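Local structure of arylmalonate decarboxylase (Bordetella bronchiseptica, 3IXL) at residues T75-F79 and Y126-V130; L122-Y126 and S187-L191; I34-L38 and H58-L62; T8-P14 and A67-M73. The protein catalyses the decarboxylation of 2-aryl-2-methylmalonates, which take up a proton to give 2-arylpropionates and carbon dioxide. The protein carries 2 engineered substitutions. One frame throughout, in Å; residues are numbered along the deposited sequence.

Contact 1. Residues T75-F79 and Y126-V130; sequences TSLSF and YIDDV. With PAC (2-phenylacetic acid), chain C.
S76 and Y126 converge on one carboxylate oxygen of the bound 2-phenylacetic acid: PAC O2 accepts three hydrogen bonds, from the two hydroxyls and from the backbone N of S76. Y126 OH reaches PAC O2 at 2.7 Å, with the oxygen near the plane of the phenol ring, at its edge. S76 OG is just as close to PAC O2, 2.7 Å, and the S76 N bond of 2.8 Å completes the grip. With chi1 at 57°, S76 OG sits between its own backbone N and carbonyl carbon, where N and OG can address the same oxygen; this hydroxyl is also bonded to Y48 OH. T75 donates two hydrogen bonds to the other oxygen, PAC O1, from N (3.0 Å) and OG1 (2.8 Å), while OG1 keeps a further bond to S211 OG.

Apolar groups pack around the phenol. F79 has its CZ 3.8 Å from Y126 CE1, which stands at the edge of the phenylalanine ring; the two ring planes are steeply inclined, at 73°. The F79 ring folds back over its own helix, with S76 CA against one face. V130 CG1 covers one face of the Y126 ring toward the rim and also touches S76 CB and F79 CZ, 3.9 and 3.8 Å away.

With G189 N also bonded to O1, each carboxylate oxygen has three neutral O-H or N-H donors. This dioxyanion hole would stabilise the negative charge by hydrogen bonding.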
loop_
_atom_site.group_PDB
_atom_site.type_symbol
_atom_site.label_atom_id
_atom_site.label_comp_id
_atom_site.label_asym_id
_atom_site.label_seq_id
_atom_site.Cartn_x
_atom_site.Cartn_y
_atom_site.Cartn_z
ATOM N N THR A 75 -3.074 -1.537 3.422
ATOM C CA THR A 75 -4.095 -1.085 2.486
ATOM C C THR A 75 -5.467 -1.434 3.049
ATOM O O THR A 75 -6.326 -0.559 3.221
ATOM C CB THR A 75 -3.922 -1.742 1.087
ATOM O OG1 THR A 75 -2.549 -2.109 0.867
ATOM C CG2 THR A 75 -4.389 -0.793 -0.012
ATOM N N SER A 76 -5.662 -2.709 3.366
ATOM C CA SER A 76 -6.987 -3.171 3.755
ATOM C C SER A 76 -7.457 -2.637 5.110
ATOM O O SER A 76 -8.641 -2.358 5.288
ATOM C CB SER A 76 -7.107 -4.696 3.632
ATOM O OG SER A 76 -6.121 -5.356 4.399
ATOM N N LEU A 77 -6.534 -2.461 6.050
ATOM C CA LEU A 77 -6.888 -1.864 7.338
ATOM C C LEU A 77 -7.434 -0.458 7.129
ATOM O O LEU A 77 -8.281 0.010 7.901
ATOM C CB LEU A 77 -5.654 -1.815 8.240
ATOM C CG LEU A 77 -5.676 -1.669 9.744
ATOM C CD1 LEU A 77 -6.743 -2.519 10.396
ATOM C CD2 LEU A 77 -4.320 -2.154 10.182
ATOM N N SER A 78 -6.950 0.217 6.081
ATOM C CA SER A 78 -7.380 1.578 5.785
ATOM C C SER A 78 -8.555 1.715 4.799
ATOM O O SER A 78 -9.218 2.750 4.811
ATOM C CB SER A 78 -6.194 2.474 5.397
ATOM O OG SER A 78 -5.441 1.958 4.308
ATOM N N PHE A 79 -8.847 0.679 4.005
ATOM C CA PHE A 79 -9.999 0.746 3.084
ATOM C C PHE A 79 -11.235 -0.061 3.488
ATOM O O PHE A 79 -12.297 0.124 2.876
ATOM C CB PHE A 79 -9.612 0.490 1.598
ATOM C CG PHE A 79 -9.263 -0.957 1.250
ATOM C CD1 PHE A 79 -10.202 -1.994 1.380
ATOM C CD2 PHE A 79 -8.008 -1.261 0.736
ATOM C CE1 PHE A 79 -9.869 -3.307 1.054
ATOM C CE2 PHE A 79 -7.663 -2.566 0.390
ATOM C CZ PHE A 79 -8.592 -3.593 0.546
ATOM N N TYR A 126 -5.990 -11.056 -1.554
ATOM C CA TYR A 126 -7.068 -11.206 -0.557
ATOM C C TYR A 126 -8.161 -12.209 -0.863
ATOM O O TYR A 126 -8.313 -12.667 -1.998
ATOM C CB TYR A 126 -7.784 -9.873 -0.345
ATOM C CG TYR A 126 -6.934 -8.639 -0.196
ATOM C CD1 TYR A 126 -7.126 -7.546 -1.040
ATOM C CD2 TYR A 126 -5.996 -8.534 0.825
ATOM C CE1 TYR A 126 -6.380 -6.385 -0.889
ATOM C CE2 TYR A 126 -5.234 -7.373 0.986
ATOM C CZ TYR A 126 -5.445 -6.306 0.118
ATOM O OH TYR A 126 -4.717 -5.138 0.259
ATOM N N ILE A 127 -8.941 -12.508 0.180
ATOM C CA ILE A 127 -10.242 -13.183 0.022
ATOM C C ILE A 127 -11.306 -12.174 -0.433
ATOM O O ILE A 127 -11.118 -10.960 -0.314
ATOM C CB ILE A 127 -10.693 -13.951 1.300
ATOM C CG1 ILE A 127 -10.856 -13.009 2.501
ATOM C CG2 ILE A 127 -9.699 -15.078 1.614
ATOM C CD1 ILE A 127 -11.523 -13.673 3.732
ATOM N N ASP A 128 -12.429 -12.677 -0.933
ATOM C CA ASP A 128 -13.364 -11.834 -1.670
ATOM C C ASP A 128 -14.121 -10.770 -0.889
ATOM O O ASP A 128 -14.472 -9.740 -1.464
ATOM C CB ASP A 128 -14.317 -12.679 -2.523
ATOM C CG ASP A 128 -13.667 -13.168 -3.802
ATOM O OD1 ASP A 128 -12.596 -12.633 -4.199
ATOM O OD2 ASP A 128 -14.227 -14.095 -4.427
ATOM N N ASP A 129 -14.351 -10.977 0.406
ATOM C CA ASP A 129 -14.973 -9.902 1.191
ATOM C C ASP A 129 -14.072 -8.674 1.142
ATOM O O ASP A 129 -14.552 -7.553 0.980
ATOM C CB ASP A 129 -15.229 -10.321 2.643
ATOM C CG ASP A 129 -15.950 -9.239 3.461
ATOM O OD1 ASP A 129 -16.699 -8.422 2.886
ATOM O OD2 ASP A 129 -15.764 -9.233 4.691
ATOM N N VAL A 130 -12.771 -8.898 1.285
ATOM C CA VAL A 130 -11.811 -7.804 1.229
ATOM C C VAL A 130 -11.720 -7.230 -0.200
ATOM O O VAL A 130 -11.671 -6.012 -0.371
ATOM C CB VAL A 130 -10.441 -8.241 1.781
ATOM C CG1 VAL A 130 -9.424 -7.106 1.688
ATOM C CG2 VAL A 130 -10.572 -8.688 3.239
HETATM C C1 PAC C . -2.776 -4.988 3.140
HETATM C C2 PAC C . -2.412 -6.069 4.139
HETATM C "C1'" PAC C . -0.994 -6.204 4.656
HETATM C "C2'" PAC C . -0.609 -7.490 5.048
HETATM C "C3'" PAC C . 0.668 -7.733 5.550
HETATM C "C4'" PAC C . 1.570 -6.680 5.670
HETATM C "C5'" PAC C . 1.196 -5.389 5.277
HETATM C "C6'" PAC C . -0.087 -5.141 4.779
HETATM O O1 PAC C . -1.930 -4.187 2.654
HETATM O O2 PAC C . -3.999 -4.948 2.820
#

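Contact 2. Residues L122-Y126 and S187-L191. Engineered in segment 187-191: S188 (natural residue Cys). With PAC (2-phenylacetic acid), chain C.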
loop_
_atom_site.group_PDB
_atom_site.type_symbol
_atom_site.label_atom_id
_atom_site.label_comp_id
_atom_site.label_asym_id
_atom_site.label_seq_id
_atom_site.Cartn_x
_atom_site.Cartn_y
_atom_site.Cartn_z
ATOM N N LEU A 122 -7.605 -5.265 -10.901
ATOM C CA LEU A 122 -7.162 -5.593 -9.541
ATOM C C LEU A 122 -6.484 -6.950 -9.485
ATOM O O LEU A 122 -7.050 -7.958 -9.919
ATOM C CB LEU A 122 -8.356 -5.599 -8.581
ATOM C CG LEU A 122 -9.288 -4.383 -8.563
ATOM C CD1 LEU A 122 -10.421 -4.541 -7.534
ATOM C CD2 LEU A 122 -8.505 -3.098 -8.325
ATOM N N ALA A 123 -5.272 -6.978 -8.938
ATOM C CA ALA A 123 -4.531 -8.214 -8.713
ATOM C C ALA A 123 -4.224 -8.182 -7.232
ATOM O O ALA A 123 -3.435 -7.345 -6.797
ATOM C CB ALA A 123 -3.236 -8.211 -9.526
ATOM N N THR A 124 -4.859 -9.050 -6.443
ATOM C CA THR A 124 -4.746 -8.904 -4.984
ATOM C C THR A 124 -4.382 -10.202 -4.289
ATOM O O THR A 124 -4.495 -11.289 -4.873
ATOM C CB THR A 124 -6.044 -8.407 -4.327
ATOM O OG1 THR A 124 -6.881 -9.539 -4.046
ATOM C CG2 THR A 124 -6.777 -7.381 -5.200
ATOM N N ALA A 125 -3.976 -10.076 -3.024
ATOM C CA ALA A 125 -3.638 -11.220 -2.205
ATOM C C ALA A 125 -4.866 -11.770 -1.478
ATOM O O ALA A 125 -4.771 -12.819 -0.858
ATOM C CB ALA A 125 -2.569 -10.831 -1.192
ATOM N N TYR A 126 -5.990 -11.056 -1.554
ATOM C CA TYR A 126 -7.068 -11.206 -0.557
ATOM C C TYR A 126 -8.161 -12.209 -0.863
ATOM O O TYR A 126 -8.313 -12.667 -1.998
ATOM C CB TYR A 126 -7.784 -9.873 -0.345
ATOM C CG TYR A 126 -6.934 -8.639 -0.196
ATOM C CD1 TYR A 126 -7.126 -7.546 -1.040
ATOM C CD2 TYR A 126 -5.996 -8.534 0.825
ATOM C CE1 TYR A 126 -6.380 -6.385 -0.889
ATOM C CE2 TYR A 126 -5.234 -7.373 0.986
ATOM C CZ TYR A 126 -5.445 -6.306 0.118
ATOM O OH TYR A 126 -4.717 -5.138 0.259
ATOM N N SER A 187 -2.523 -5.303 -4.976
ATOM C CA SER A 187 -2.885 -4.903 -3.622
ATOM C C SER A 187 -2.509 -5.927 -2.566
ATOM O O SER A 187 -2.824 -7.117 -2.677
ATOM C CB SER A 187 -4.374 -4.547 -3.527
ATOM O OG SER A 187 -4.636 -3.825 -2.326
ATOM N N SER A 188 -1.826 -5.393 -1.555
ATOM C CA SER A 188 -1.412 -5.997 -0.279
ATOM C C SER A 188 0.029 -5.656 -0.034
ATOM O O SER A 188 0.915 -6.037 -0.806
ATOM C CB SER A 188 -1.592 -7.503 -0.161
ATOM O OG SER A 188 -1.191 -7.883 1.152
ATOM N N GLY A 189 0.248 -4.957 1.074
ATOM C CA GLY A 189 1.574 -4.572 1.511
ATOM C C GLY A 189 2.353 -5.732 2.081
ATOM O O GLY A 189 3.487 -5.553 2.521
ATOM N N GLY A 190 1.760 -6.921 2.078
ATOM C CA GLY A 190 2.448 -8.117 2.574
ATOM C C GLY A 190 3.190 -8.849 1.481
ATOM O O GLY A 190 3.979 -9.746 1.759
ATOM N N LEU A 191 2.938 -8.449 0.242
ATOM C CA LEU A 191 3.562 -9.061 -0.921
ATOM C C LEU A 191 4.901 -8.416 -1.221
ATOM O O LEU A 191 5.081 -7.209 -1.024
ATOM C CB LEU A 191 2.643 -8.911 -2.135
ATOM C CG LEU A 191 1.269 -9.583 -2.042
ATOM C CD1 LEU A 191 0.402 -9.162 -3.215
ATOM C CD2 LEU A 191 1.410 -11.098 -1.983
HETATM C C1 PAC C . -2.776 -4.988 3.140
HETATM C C2 PAC C . -2.412 -6.069 4.139
HETATM C "C1'" PAC C . -0.994 -6.204 4.656
HETATM C "C2'" PAC C . -0.609 -7.490 5.048
HETATM C "C3'" PAC C . 0.668 -7.733 5.550
HETATM C "C4'" PAC C . 1.570 -6.680 5.670
HETATM C "C5'" PAC C . 1.196 -5.389 5.277
HETATM C "C6'" PAC C . -0.087 -5.141 4.779
HETATM O O1 PAC C . -1.930 -4.187 2.654
HETATM O O2 PAC C . -3.999 -4.948 2.820
#
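The methyl group of A125 packs against S188, with A125 CB 3.6 Å from S188 CB, and its flank is met by the isobutyl end of L191, whose CD1 lies 4.0 Å from A125 CB. Next to them, one face of the Y126 ring lies on the carbonyl oxygen of S187. That serine turns OG away from its own backbone N (chi1 -164°), and S187 OG donates to Y126 OH over 2.9 Å. The phenol oxygen thus accepts from S187 while donating to the ligand. S187 is therefore a second-shell residue, consistent with a part in orienting the hydroxyl of Y126.

Behind the side chains the backbones pair as parallel strands: S187 N bonds A123 O at 2.9 Å, and A125 N returns to S187 O at 3.2 Å. Beyond S187 the chain leaves the sheet in a type I turn, S188 to L191. The engineered S188 forms an ST turn, its OG accepting from G190 N at 3.2 Å, and within this turn G189 N points almost straight at PAC O1 (2.8 Å, 179°). T124 OG1 makes a second ST turn by receiving Y126 N, and is also bonded to N131.

The pair lies at the C-terminal ends of the adjacent strands 119-124 and 183-187; M159 of helix 156-160 packs on A125, S188 and L191, while L134 of helix 128-140 touches T124 and S187.

Contact 3. Residues I34-L38 and H58-L62; sequences IASGL and HARRL
The H58 imidazole and the R61 guanidinium each turn an edge to the same atom, S36 OG, which lies in the plane of both groups. H58 ND1 is 2.7 Å from S36 OG in a hydrogen bond, and R61 NH1 donates to S36 OG over 3.1 Å at 153°. Two further partners approach the imidazole obliquely: L38 CD2 comes to 3.6 Å from H58 CD2, and G37 O is only 2.9 Å from H58 CE1.

Torsions explain why two residues three apart on the helix reach one hydroxyl. The R61 side chain leaves opposite its backbone N (chi1 180°) and runs extended as far as NE, far enough to lay NH1 beside the strand, whereas the shorter H58 meets it directly. A water joins H58 NE2, at 3.0 Å, to L38 O, at 2.8 Å. Both imidazole nitrogens are therefore tied to the strand side, one directly and one through solvent, and the ring's rotation is restrained.

Farther along, the side chains of I34 and L62 overlap while running in opposing directions, with I34 CG1 3.9 Å from L62 CD2.

Strand 34-37 and helix 58-62 run roughly antiparallel, their axes 8.6 Å apart at 151°. Strand 33-37 is one of the two outer strands of its parallel sheet within the chain; helix 55-64 packs against it and the adjoining strand 8-13, where I12 touches L38, H58 and L62, before the chain goes on to strand 67-72.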
loop_
_atom_site.group_PDB
_atom_site.type_symbol
_atom_site.label_atom_id
_atom_site.label_comp_id
_atom_site.label_asym_id
_atom_site.label_seq_id
_atom_site.Cartn_x
_atom_site.Cartn_y
_atom_site.Cartn_z
ATOM N N ILE A 34 11.396 4.131 10.522
ATOM C CA ILE A 34 11.150 3.465 11.792
ATOM C C ILE A 34 9.738 2.927 11.773
ATOM O O ILE A 34 8.887 3.455 11.044
ATOM C CB ILE A 34 11.384 4.394 13.016
ATOM C CG1 ILE A 34 10.501 5.647 12.946
ATOM C CG2 ILE A 34 12.876 4.743 13.138
ATOM C CD1 ILE A 34 10.526 6.507 14.220
ATOM N N ALA A 35 9.486 1.872 12.541
ATOM C CA ALA A 35 8.201 1.198 12.467
ATOM C C ALA A 35 7.712 0.764 13.824
ATOM O O ALA A 35 8.482 0.647 14.774
ATOM C CB ALA A 35 8.250 0.017 11.500
ATOM N N SER A 36 6.408 0.559 13.894
ATOM C CA SER A 36 5.744 0.128 15.102
ATOM C C SER A 36 4.653 -0.850 14.673
ATOM O O SER A 36 3.892 -0.570 13.735
ATOM C CB SER A 36 5.173 1.338 15.838
ATOM O OG SER A 36 4.734 0.974 17.141
ATOM N N GLY A 37 4.595 -2.005 15.337
ATOM C CA GLY A 37 3.751 -3.118 14.901
ATOM C C GLY A 37 2.432 -3.299 15.618
ATOM O O GLY A 37 2.371 -3.247 16.848
ATOM N N LEU A 38 1.383 -3.562 14.844
ATOM C CA LEU A 38 0.030 -3.706 15.378
ATOM C C LEU A 38 -0.262 -5.061 15.989
ATOM O O LEU A 38 -1.065 -5.148 16.915
ATOM C CB LEU A 38 -1.000 -3.451 14.279
ATOM C CG LEU A 38 -1.028 -2.032 13.731
ATOM C CD1 LEU A 38 -1.787 -1.974 12.427
ATOM C CD2 LEU A 38 -1.690 -1.120 14.740
ATOM N N HIS A 58 -0.122 4.008 18.128
ATOM C CA HIS A 58 1.121 3.727 17.410
ATOM C C HIS A 58 1.637 4.980 16.699
ATOM O O HIS A 58 2.840 5.228 16.666
ATOM C CB HIS A 58 0.945 2.568 16.426
ATOM C CG HIS A 58 0.934 1.228 17.088
ATOM N ND1 HIS A 58 2.089 0.535 17.376
ATOM C CD2 HIS A 58 -0.088 0.464 17.542
ATOM C CE1 HIS A 58 1.780 -0.605 17.967
ATOM N NE2 HIS A 58 0.466 -0.672 18.082
ATOM N N ALA A 59 0.718 5.777 16.150
ATOM C CA ALA A 59 1.092 7.067 15.562
ATOM C C ALA A 59 1.798 7.971 16.590
ATOM O O ALA A 59 2.825 8.581 16.288
ATOM C CB ALA A 59 -0.134 7.761 14.955
ATOM N N ARG A 60 1.233 8.049 17.793
ATOM C CA ARG A 60 1.804 8.838 18.877
ATOM C C ARG A 60 3.192 8.325 19.276
ATOM O O ARG A 60 4.096 9.131 19.525
ATOM C CB ARG A 60 0.882 8.826 20.092
ATOM C CG ARG A 60 -0.418 9.610 19.945
ATOM C CD ARG A 60 -1.193 9.550 21.268
ATOM N NE ARG A 60 -2.487 10.229 21.228
ATOM C CZ ARG A 60 -2.671 11.521 21.494
ATOM N NH1 ARG A 60 -1.642 12.301 21.814
ATOM N NH2 ARG A 60 -3.891 12.039 21.433
ATOM N N ARG A 61 3.366 6.999 19.326
ATOM C CA ARG A 61 4.688 6.442 19.636
ATOM C C ARG A 61 5.713 6.911 18.614
ATOM O O ARG A 61 6.800 7.377 18.965
ATOM C CB ARG A 61 4.691 4.909 19.694
ATOM C CG ARG A 61 6.091 4.379 20.013
ATOM C CD ARG A 61 6.282 2.923 19.707
ATOM N NE ARG A 61 7.702 2.569 19.794
ATOM C CZ ARG A 61 8.261 1.527 19.181
ATOM N NH1 ARG A 61 7.521 0.728 18.417
ATOM N NH2 ARG A 61 9.566 1.289 19.316
ATOM N N LEU A 62 5.363 6.793 17.336
ATOM C CA LEU A 62 6.272 7.223 16.275
ATOM C C LEU A 62 6.591 8.721 16.342
ATOM O O LEU A 62 7.726 9.133 16.085
ATOM C CB LEU A 62 5.712 6.828 14.898
ATOM C CG LEU A 62 5.644 5.311 14.661
ATOM C CD1 LEU A 62 4.655 4.998 13.549
ATOM C CD2 LEU A 62 7.013 4.718 14.349
HETATM O O HOH W 1 -1.593 -2.856 18.401
#

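Contact 4. Residues T8-P14 and A67-M73. With PAC (2-phenylacetic acid), chain C.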
loop_
_atom_site.group_PDB
_atom_site.type_symbol
_atom_site.label_atom_id
_atom_site.label_comp_id
_atom_site.label_asym_id
_atom_site.label_seq_id
_atom_site.Cartn_x
_atom_site.Cartn_y
_atom_site.Cartn_z
ATOM N N THR A 8 13.034 11.419 9.699
ATOM C CA THR A 8 12.688 10.019 9.884
ATOM C C THR A 8 11.255 9.816 9.400
ATOM O O THR A 8 10.392 10.657 9.631
ATOM C CB THR A 8 12.818 9.645 11.360
ATOM O OG1 THR A 8 14.179 9.844 11.771
ATOM C CG2 THR A 8 12.459 8.218 11.585
ATOM N N ILE A 9 11.015 8.720 8.689
ATOM C CA ILE A 9 9.657 8.392 8.258
ATOM C C ILE A 9 9.143 7.240 9.109
ATOM O O ILE A 9 9.786 6.190 9.183
ATOM C CB ILE A 9 9.615 8.051 6.756
ATOM C CG1 ILE A 9 9.903 9.321 5.945
ATOM C CG2 ILE A 9 8.253 7.442 6.373
ATOM C CD1 ILE A 9 10.176 9.086 4.482
ATOM N N GLY A 10 8.008 7.450 9.768
ATOM C CA GLY A 10 7.438 6.446 10.652
ATOM C C GLY A 10 6.356 5.628 9.977
ATOM O O GLY A 10 5.534 6.180 9.225
ATOM N N MET A 11 6.340 4.328 10.265
ATOM C CA MET A 11 5.392 3.397 9.630
ATOM C C MET A 11 4.714 2.505 10.648
ATOM O O MET A 11 5.383 1.871 11.456
ATOM C CB MET A 11 6.117 2.561 8.578
ATOM C CG MET A 11 6.550 3.423 7.411
ATOM S SD MET A 11 7.352 2.512 6.092
ATOM C CE MET A 11 7.150 3.704 4.756
ATOM N N ILE A 12 3.387 2.467 10.608
ATOM C CA ILE A 12 2.602 1.547 11.418
ATOM C C ILE A 12 2.347 0.315 10.552
ATOM O O ILE A 12 1.769 0.436 9.465
ATOM C CB ILE A 12 1.272 2.182 11.870
ATOM C CG1 ILE A 12 1.518 3.487 12.637
ATOM C CG2 ILE A 12 0.489 1.193 12.739
ATOM C CD1 ILE A 12 0.259 4.306 12.848
ATOM N N VAL A 13 2.811 -0.852 11.004
ATOM C CA VAL A 13 2.795 -2.065 10.175
ATOM C C VAL A 13 1.973 -3.181 10.823
ATOM O O VAL A 13 1.883 -3.234 12.041
ATOM C CB VAL A 13 4.241 -2.555 9.861
ATOM C CG1 VAL A 13 5.031 -1.480 9.110
ATOM C CG2 VAL A 13 4.990 -2.971 11.137
ATOM N N PRO A 14 1.326 -4.044 10.021
ATOM C CA PRO A 14 0.562 -5.150 10.625
ATOM C C PRO A 14 1.280 -6.144 11.575
ATOM O O PRO A 14 0.716 -6.448 12.631
ATOM C CB PRO A 14 -0.064 -5.855 9.409
ATOM C CG PRO A 14 -0.164 -4.746 8.378
ATOM C CD PRO A 14 1.115 -3.966 8.562
ATOM N N ALA A 67 9.588 10.939 14.467
ATOM C CA ALA A 67 9.128 10.805 13.087
ATOM C C ALA A 67 8.672 12.139 12.523
ATOM O O ALA A 67 8.018 12.918 13.228
ATOM C CB ALA A 67 7.995 9.798 12.999
ATOM N N ALA A 68 8.997 12.386 11.257
ATOM C CA ALA A 68 8.547 13.604 10.570
ATOM C C ALA A 68 7.190 13.400 9.897
ATOM O O ALA A 68 6.462 14.365 9.652
ATOM C CB ALA A 68 9.578 14.041 9.542
ATOM N N VAL A 69 6.879 12.146 9.563
ATOM C CA VAL A 69 5.597 11.774 8.960
ATOM C C VAL A 69 5.247 10.377 9.456
ATOM O O VAL A 69 6.142 9.608 9.839
ATOM C CB VAL A 69 5.658 11.757 7.417
ATOM C CG1 VAL A 69 6.099 13.108 6.852
ATOM C CG2 VAL A 69 6.576 10.696 6.947
ATOM N N VAL A 70 3.957 10.056 9.484
ATOM C CA VAL A 70 3.517 8.720 9.865
ATOM C C VAL A 70 2.606 8.169 8.785
ATOM O O VAL A 70 1.685 8.865 8.333
ATOM C CB VAL A 70 2.767 8.741 11.206
ATOM C CG1 VAL A 70 2.151 7.375 11.493
ATOM C CG2 VAL A 70 3.730 9.152 12.340
ATOM N N SER A 71 2.873 6.935 8.354
ATOM C CA SER A 71 1.988 6.234 7.428
ATOM C C SER A 71 1.483 4.941 8.030
ATOM O O SER A 71 2.267 4.150 8.563
ATOM C CB SER A 71 2.710 5.912 6.120
ATOM O OG SER A 71 1.845 5.133 5.301
ATOM N N LEU A 72 0.177 4.721 7.939
ATOM C CA LEU A 72 -0.392 3.422 8.249
ATOM C C LEU A 72 -0.170 2.535 7.028
ATOM O O LEU A 72 -0.858 2.675 6.006
ATOM C CB LEU A 72 -1.886 3.536 8.578
ATOM C CG LEU A 72 -2.626 2.210 8.770
ATOM C CD1 LEU A 72 -2.004 1.370 9.878
ATOM C CD2 LEU A 72 -4.098 2.435 9.080
ATOM N N MET A 73 0.805 1.635 7.141
ATOM C CA MET A 73 1.254 0.819 6.016
ATOM C C MET A 73 0.467 -0.489 5.884
ATOM O O MET A 73 1.030 -1.591 5.918
ATOM C CB MET A 73 2.760 0.580 6.107
ATOM C CG MET A 73 3.566 1.848 5.865
ATOM S SD MET A 73 3.611 2.377 4.137
ATOM C CE MET A 73 4.770 1.149 3.504
HETATM C C1 PAC C . -2.776 -4.988 3.140
HETATM C C2 PAC C . -2.412 -6.069 4.139
HETATM C "C1'" PAC C . -0.994 -6.204 4.656
HETATM C "C2'" PAC C . -0.609 -7.490 5.048
HETATM C "C3'" PAC C . 0.668 -7.733 5.550
HETATM C "C4'" PAC C . 1.570 -6.680 5.670
HETATM C "C5'" PAC C . 1.196 -5.389 5.277
HETATM C "C6'" PAC C . -0.087 -5.141 4.779
HETATM O O1 PAC C . -1.930 -4.187 2.654
HETATM O O2 PAC C . -3.999 -4.948 2.820
#
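Strands 8-13 and 67-72 are the two inner strands of a four-stranded parallel sheet, joined by hydrogen bonds in which G10 and I12 each use N and O to bond the two residues flanking V70 and L72, respectively. G10 N bonds V69 O and G10 O receives S71 N, both at 2.9 Å; I12 N then reaches S71 O and I12 O takes M73 N at 2.8 Å. Where the second segment turns its corner at A68, A68 N still bonds T8 O, and A67 CB lies close to the backbone of G10.

I9, M11 and V13, the residues in between, direct their backbone bonds to strand 33-37 instead, as expected of a central strand in this alternating parallel pattern. Strand 33-37 lies on one side of 8-13 and 67-72 on the other, so the chain's route from 33-37 through helix 55-64 to 67-72 is a beta-alpha-beta crossover that passes over strand 8-13. Under that helix I12 reaches two neighbours: its CD1 meets V70 CG1 at 3.9 Å and its CG2 meets L72 CD1 at 3.8 Å.

The opposite face carries I9, M11, V69 and S71. I9 and V69 stand side by side, CG2 to CG2, 3.7 Å apart. The extended M11 crosses M73, whose chain bends at chi2 (-74°) and again at chi3, bringing M73 CE within 3.7 Å of M11 CE; F216 of helix 211-222 touches both methionines. At the C-terminal end, P14 CG lies over one face of the ligand's phenyl ring, 3.4 Å from PAC C5'.

In the fold
Contacts 1, 2 and 4 all touch the bound 2-phenylacetic acid. Contacts 1 and 2 share Y126, have centres about 9 Å apart, and hold the carboxylate between them; contact 4, about 20 Å from either by centres, meets the phenyl end. Contacts 2 and 4 lie on opposite sides of the chain's centre, each on a different parallel sheet, so the ligand sits between the two sheets. Contact 3 is nested in the loop closed by contact 4, about 7 Å away by centres, and strands 33-37 and 8-13 adjoin. Although its L38 side chain stays about 8 Å from the ligand, it reaches contact 1 where L38 CD1 packs on L77 CD2 at 3.4 Å.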